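Local coordinates for protein aminotransferase TlmJ (Streptoalloteichus hindustanus, PDB 5UID) that probably catalyses pyridoxal-phosphate-dependent transamination in natural-product biosynthesis, at residues W30-F44 with I246-R260. Sequence-based numbering, arbitrary orientation.
Sequences WLGRGPRTKVFEADF and ISNDVAASIGSVQLR. With PLP (pyridoxal-5'-phosphate), chain J.
D249 thrusts its carboxylate across the start of helix 35-44, where the first N-H groups lack the usual acceptor one turn back. D249 OD1 takes three bonds: G34 N and, at 2.8 Å, T37 N come from above the carboxylate plane, while T37 OG1 meets the oxygen nearly along its C-O axis at 2.7 Å. D249 OD2 accepts from R36 N at 3.0 Å, again well out of plane. Aspartate suits the place because its short, flat carboxylate offers two oxygens to several donors at once, and the positive end of the helix dipole would probably stabilise its charge. With an alanine in place of D249, G34 N and R36 N would probably lose their acceptor, T37 N its stronger one, and the T37 hydroxyl would be set free to turn. D249 N in turn donates to L31 O (3.0 Å).

The R36 side chain crosses that of D249 at about a right angle, then bends at chi2 and chi3 past S253 CB to a salt bridge with E24. A252 is small enough for the axes of helix segments 35-44 and 249-260 to come within 7.8 Å, running broadly parallel at 35°. F40, with CG anti to the backbone N (chi1 -178°), swings its ring as a knob among A252, G255, S256 and L259; G255 CA lies over one face, 3.9 Å from the centroid, in a CH-pi contact where a side chain would clash.

N248 caps helix 249-260, its OD1 accepting from A251 N, while its ND2 bonds D193 of the second subunit. V250 lays CG2 against L31 CG and CG1 3.5 Å from the cofactor's C2A. A buried aspartate whose carboxylate accepts the first N-H groups of a neighbouring helix thus joins two helices beside the pyridoxal-phosphate pocket of this aminotransferase family.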
loop_
_atom_site.group_PDB
_atom_site.type_symbol
_atom_site.label_atom_id
_atom_site.label_comp_id
_atom_site.label_asym_id
_atom_site.label_seq_id
_atom_site.Cartn_x
_atom_site.Cartn_y
_atom_site.Cartn_z
ATOM N N TRP A 30 -3.817 -18.522 4.347
ATOM C CA TRP A 30 -4.236 -17.239 4.910
ATOM C C TRP A 30 -3.103 -16.244 4.683
ATOM O O TRP A 30 -2.145 -16.190 5.459
ATOM C CB TRP A 30 -4.579 -17.364 6.392
ATOM C CG TRP A 30 -5.293 -16.157 6.928
ATOM C CD1 TRP A 30 -4.723 -15.023 7.432
ATOM C CD2 TRP A 30 -6.711 -15.957 6.998
ATOM N NE1 TRP A 30 -5.698 -14.134 7.817
ATOM C CE2 TRP A 30 -6.927 -14.684 7.561
ATOM C CE3 TRP A 30 -7.818 -16.735 6.642
ATOM C CZ2 TRP A 30 -8.205 -14.169 7.777
ATOM C CZ3 TRP A 30 -9.087 -16.222 6.857
ATOM C CH2 TRP A 30 -9.269 -14.952 7.420
ATOM N N LEU A 31 -3.216 -15.458 3.613
ATOM C CA LEU A 31 -2.160 -14.530 3.237
ATOM C C LEU A 31 -2.433 -13.098 3.678
ATOM O O LEU A 31 -1.484 -12.318 3.810
ATOM C CB LEU A 31 -1.937 -14.564 1.717
ATOM C CG LEU A 31 -1.068 -15.686 1.130
ATOM C CD1 LEU A 31 -1.622 -17.074 1.424
ATOM C CD2 LEU A 31 -0.892 -15.497 -0.369
ATOM N N GLY A 32 -3.690 -12.737 3.918
ATOM C CA GLY A 32 -4.029 -11.405 4.374
ATOM C C GLY A 32 -3.669 -11.199 5.832
ATOM O O GLY A 32 -3.042 -12.039 6.479
ATOM N N ARG A 33 -4.082 -10.046 6.355
ATOM C CA ARG A 33 -3.840 -9.725 7.756
ATOM C C ARG A 33 -4.428 -10.803 8.658
ATOM O O ARG A 33 -5.636 -11.057 8.629
ATOM C CB ARG A 33 -4.439 -8.362 8.097
ATOM C CG ARG A 33 -3.405 -7.304 8.442
ATOM C CD ARG A 33 -4.048 -6.011 8.927
ATOM N NE ARG A 33 -4.674 -6.152 10.239
ATOM C CZ ARG A 33 -5.986 -6.151 10.449
ATOM N NH1 ARG A 33 -6.824 -6.011 9.431
ATOM N NH2 ARG A 33 -6.461 -6.284 11.679
ATOM N N GLY A 34 -3.569 -11.441 9.452
ATOM C CA GLY A 34 -3.993 -12.497 10.336
ATOM C C GLY A 34 -3.070 -12.679 11.524
ATOM O O GLY A 34 -2.522 -11.717 12.073
ATOM N N PRO A 35 -2.880 -13.933 11.945
ATOM C CA PRO A 35 -2.047 -14.185 13.133
ATOM C C PRO A 35 -0.594 -13.770 12.969
ATOM O O PRO A 35 0.046 -13.407 13.963
ATOM C CB PRO A 35 -2.184 -15.701 13.340
ATOM C CG PRO A 35 -2.577 -16.237 12.000
ATOM C CD PRO A 35 -3.432 -15.173 11.375
ATOM N N ARG A 36 -0.049 -13.809 11.749
ATOM C CA ARG A 36 1.347 -13.419 11.563
ATOM C C ARG A 36 1.537 -11.918 11.737
ATOM O O ARG A 36 2.582 -11.481 12.239
ATOM C CB ARG A 36 1.848 -13.864 10.188
ATOM C CG ARG A 36 1.539 -15.316 9.860
ATOM C CD ARG A 36 2.132 -16.259 10.895
ATOM N NE ARG A 36 3.524 -16.588 10.607
ATOM C CZ ARG A 36 3.912 -17.691 9.974
ATOM N NH1 ARG A 36 3.012 -18.575 9.563
ATOM N NH2 ARG A 36 5.202 -17.911 9.752
ATOM N N THR A 37 0.550 -11.116 11.329
ATOM C CA THR A 37 0.620 -9.679 11.574
ATOM C C THR A 37 0.579 -9.375 13.068
ATOM O O THR A 37 1.293 -8.486 13.547
ATOM C CB THR A 37 -0.521 -8.966 10.845
ATOM O OG1 THR A 37 -0.372 -9.155 9.433
ATOM C CG2 THR A 37 -0.515 -7.468 11.156
ATOM N N LYS A 38 -0.239 -10.116 13.819
ATOM C CA LYS A 38 -0.295 -9.917 15.263
ATOM C C LYS A 38 1.031 -10.284 15.919
ATOM O O LYS A 38 1.482 -9.600 16.846
ATOM C CB LYS A 38 -1.441 -10.735 15.858
ATOM C CG LYS A 38 -1.730 -10.438 17.324
ATOM C CD LYS A 38 -2.888 -11.279 17.844
ATOM C CE LYS A 38 -3.113 -11.047 19.332
ATOM N NZ LYS A 38 -4.226 -11.883 19.869
ATOM N N VAL A 39 1.677 -11.349 15.441
ATOM C CA VAL A 39 2.962 -11.750 16.006
ATOM C C VAL A 39 4.033 -10.709 15.702
ATOM O O VAL A 39 4.819 -10.334 16.582
ATOM C CB VAL A 39 3.356 -13.146 15.488
ATOM C CG1 VAL A 39 4.820 -13.435 15.785
ATOM C CG2 VAL A 39 2.462 -14.211 16.117
ATOM N N PHE A 40 4.081 -10.219 14.459
ATOM C CA PHE A 40 5.095 -9.232 14.096
ATOM C C PHE A 40 4.903 -7.929 14.864
ATOM O O PHE A 40 5.882 -7.311 15.300
ATOM C CB PHE A 40 5.074 -8.977 12.588
ATOM C CG PHE A 40 6.124 -8.003 12.123
ATOM C CD1 PHE A 40 7.423 -8.082 12.600
ATOM C CD2 PHE A 40 5.815 -7.016 11.199
ATOM C CE1 PHE A 40 8.393 -7.190 12.175
ATOM C CE2 PHE A 40 6.780 -6.125 10.765
ATOM C CZ PHE A 40 8.072 -6.211 11.255
ATOM N N GLU A 41 3.652 -7.492 15.037
ATOM C CA GLU A 41 3.392 -6.320 15.867
ATOM C C GLU A 41 3.899 -6.537 17.288
ATOM O O GLU A 41 4.585 -5.678 17.854
ATOM C CB GLU A 41 1.896 -5.993 15.868
ATOM C CG GLU A 41 1.385 -5.407 14.561
ATOM C CD GLU A 41 -0.073 -4.989 14.634
ATOM O OE1 GLU A 41 -0.683 -5.130 15.713
ATOM O OE2 GLU A 41 -0.608 -4.513 13.612
ATOM N N ALA A 42 3.580 -7.693 17.876
ATOM C CA ALA A 42 4.056 -7.989 19.224
ATOM C C ALA A 42 5.577 -8.062 19.269
ATOM O O ALA A 42 6.200 -7.597 20.232
ATOM C CB ALA A 42 3.437 -9.293 19.726
ATOM N N ASP A 43 6.192 -8.641 18.235
ATOM C CA ASP A 43 7.649 -8.704 18.179
ATOM C C ASP A 43 8.253 -7.308 18.081
ATOM O O ASP A 43 9.198 -6.974 18.807
ATOM C CB ASP A 43 8.091 -9.564 16.995
ATOM C CG ASP A 43 7.822 -11.041 17.211
ATOM O OD1 ASP A 43 7.424 -11.413 18.335
ATOM O OD2 ASP A 43 8.010 -11.825 16.256
ATOM N N PHE A 44 7.721 -6.477 17.181
ATOM C CA PHE A 44 8.270 -5.138 16.997
ATOM C C PHE A 44 8.054 -4.280 18.239
ATOM O O PHE A 44 8.943 -3.514 18.631
ATOM C CB PHE A 44 7.648 -4.480 15.763
ATOM C CG PHE A 44 8.433 -3.312 15.236
ATOM C CD1 PHE A 44 9.619 -3.514 14.549
ATOM C CD2 PHE A 44 7.986 -2.015 15.423
ATOM C CE1 PHE A 44 10.349 -2.444 14.061
ATOM C CE2 PHE A 44 8.708 -0.939 14.937
ATOM C CZ PHE A 44 9.891 -1.154 14.256
ATOM N N ILE A 246 -3.423 -1.358 5.155
ATOM C CA ILE A 246 -2.946 -2.464 5.966
ATOM C C ILE A 246 -1.868 -3.223 5.206
ATOM O O ILE A 246 -1.700 -3.080 3.992
ATOM C CB ILE A 246 -4.099 -3.409 6.369
ATOM C CG1 ILE A 246 -4.782 -3.974 5.119
ATOM C CG2 ILE A 246 -5.098 -2.680 7.253
ATOM C CD1 ILE A 246 -5.814 -5.044 5.413
ATOM N N SER A 247 -1.120 -4.041 5.938
ATOM C CA SER A 247 -0.165 -4.972 5.366
ATOM C C SER A 247 -0.795 -6.365 5.341
ATOM O O SER A 247 -2.002 -6.526 5.543
ATOM C CB SER A 247 1.143 -4.937 6.157
ATOM O OG SER A 247 2.173 -5.623 5.468
ATOM N N ASN A 248 0.020 -7.391 5.096
ATOM C CA ASN A 248 -0.483 -8.754 5.011
ATOM C C ASN A 248 0.451 -9.695 5.764
ATOM O O ASN A 248 1.563 -9.326 6.157
ATOM C CB ASN A 248 -0.655 -9.198 3.550
ATOM C CG ASN A 248 0.632 -9.104 2.752
ATOM O OD1 ASN A 248 1.568 -9.876 2.967
ATOM N ND2 ASN A 248 0.676 -8.169 1.810
ATOM N N ASP A 249 -0.020 -10.931 5.965
ATOM C CA ASP A 249 0.733 -11.904 6.749
ATOM C C ASP A 249 1.964 -12.424 6.020
ATOM O O ASP A 249 2.869 -12.959 6.667
ATOM C CB ASP A 249 -0.159 -13.085 7.147
ATOM C CG ASP A 249 -0.862 -12.865 8.476
ATOM O OD1 ASP A 249 -0.893 -11.712 8.954
ATOM O OD2 ASP A 249 -1.371 -13.851 9.051
ATOM N N VAL A 250 2.018 -12.299 4.694
ATOM C CA VAL A 250 3.232 -12.677 3.983
ATOM C C VAL A 250 4.365 -11.727 4.348
ATOM O O VAL A 250 5.460 -12.154 4.736
ATOM C CB VAL A 250 2.983 -12.711 2.465
ATOM C CG1 VAL A 250 4.157 -13.358 1.754
ATOM C CG2 VAL A 250 1.698 -13.456 2.161
ATOM N N ALA A 251 4.108 -10.422 4.254
ATOM C CA ALA A 251 5.112 -9.438 4.642
ATOM C C ALA A 251 5.410 -9.513 6.134
ATOM O O ALA A 251 6.566 -9.379 6.549
ATOM C CB ALA A 251 4.643 -8.035 4.257
ATOM N N ALA A 252 4.379 -9.732 6.955
ATOM C CA ALA A 252 4.582 -9.784 8.399
ATOM C C ALA A 252 5.461 -10.964 8.796
ATOM O O ALA A 252 6.308 -10.840 9.689
ATOM C CB ALA A 252 3.234 -9.851 9.117
ATOM N N SER A 253 5.276 -12.119 8.149
ATOM C CA SER A 253 6.100 -13.278 8.480
ATOM C C SER A 253 7.557 -13.043 8.099
ATOM O O SER A 253 8.469 -13.495 8.800
ATOM C CB SER A 253 5.560 -14.530 7.790
ATOM O OG SER A 253 5.794 -14.493 6.394
ATOM N N ILE A 254 7.792 -12.340 6.991
ATOM C CA ILE A 254 9.148 -11.916 6.658
ATOM C C ILE A 254 9.684 -10.965 7.722
ATOM O O ILE A 254 10.860 -11.031 8.099
ATOM C CB ILE A 254 9.173 -11.273 5.258
ATOM C CG1 ILE A 254 8.754 -12.293 4.198
ATOM C CG2 ILE A 254 10.554 -10.709 4.941
ATOM C CD1 ILE A 254 8.735 -11.726 2.796
ATOM N N GLY A 255 8.827 -10.073 8.227
ATOM C CA GLY A 255 9.277 -9.094 9.206
ATOM C C GLY A 255 9.786 -9.720 10.490
ATOM O O GLY A 255 10.787 -9.274 11.056
ATOM N N SER A 256 9.098 -10.756 10.977
ATOM C CA SER A 256 9.552 -11.427 12.188
ATOM C C SER A 256 10.925 -12.056 11.985
ATOM O O SER A 256 11.756 -12.060 12.900
ATOM C CB SER A 256 8.535 -12.483 12.623
ATOM O OG SER A 256 7.370 -11.877 13.152
ATOM N N VAL A 257 11.183 -12.586 10.787
ATOM C CA VAL A 257 12.492 -13.165 10.502
ATOM C C VAL A 257 13.548 -12.068 10.423
ATOM O O VAL A 257 14.631 -12.184 11.009
ATOM C CB VAL A 257 12.442 -13.999 9.209
ATOM C CG1 VAL A 257 13.830 -14.512 8.855
ATOM C CG2 VAL A 257 11.464 -15.158 9.356
ATOM N N GLN A 258 13.245 -10.984 9.704
ATOM C CA GLN A 258 14.196 -9.882 9.584
ATOM C C GLN A 258 14.471 -9.237 10.937
ATOM O O GLN A 258 15.600 -8.809 11.210
ATOM C CB GLN A 258 13.671 -8.842 8.592
ATOM C CG GLN A 258 13.679 -9.300 7.145
ATOM C CD GLN A 258 14.998 -9.024 6.451
ATOM O OE1 GLN A 258 15.424 -7.873 6.337
ATOM N NE2 GLN A 258 15.655 -10.081 5.984
ATOM N N LEU A 259 13.453 -9.158 11.796
ATOM C CA LEU A 259 13.645 -8.560 13.114
ATOM C C LEU A 259 14.627 -9.372 13.954
ATOM O O LEU A 259 15.474 -8.803 14.652
ATOM C CB LEU A 259 12.301 -8.424 13.827
ATOM C CG LEU A 259 12.320 -7.741 15.195
ATOM C CD1 LEU A 259 13.018 -6.391 15.107
ATOM C CD2 LEU A 259 10.908 -7.584 15.731
ATOM N N ARG A 260 14.535 -10.704 13.895
ATOM C CA ARG A 260 15.482 -11.536 14.634
ATOM C C ARG A 260 16.899 -11.387 14.098
ATOM O O ARG A 260 17.865 -11.534 14.856
ATOM C CB ARG A 260 15.053 -13.003 14.589
ATOM C CG ARG A 260 13.884 -13.337 15.495
ATOM C CD ARG A 260 13.604 -14.832 15.505
ATOM N NE ARG A 260 12.980 -15.291 14.267
ATOM C CZ ARG A 260 11.665 -15.384 14.084
ATOM N NH1 ARG A 260 10.832 -15.050 15.060
ATOM N NH2 ARG A 260 11.184 -15.814 12.925
HETATM N N1 PLP J . 4.118 -10.603 -0.598
HETATM C C2 PLP J . 5.357 -10.201 -0.155
HETATM C C2A PLP J . 6.410 -11.218 0.158
HETATM C C3 PLP J . 5.642 -8.850 -0.001
HETATM O O3 PLP J . 6.882 -8.475 0.440
HETATM C C4 PLP J . 4.682 -7.881 -0.277
HETATM C C4A PLP J . 4.820 -6.590 0.483
HETATM O O4A PLP J . 3.952 -6.195 1.263
HETATM C C5 PLP J . 3.427 -8.301 -0.723
HETATM C C6 PLP J . 3.159 -9.656 -0.878
HETATM C C5A PLP J . 2.328 -7.315 -1.062
HETATM O O4P PLP J . 2.833 -6.227 -1.806
HETATM O O HOH W 1 -1.226 -16.365 8.100
HETATM O O HOH W 2 5.224 -12.877 11.958
HETATM O O HOH W 3 10.682 -11.424 15.481
HETATM O O HOH W 4 8.092 -14.424 16.067
#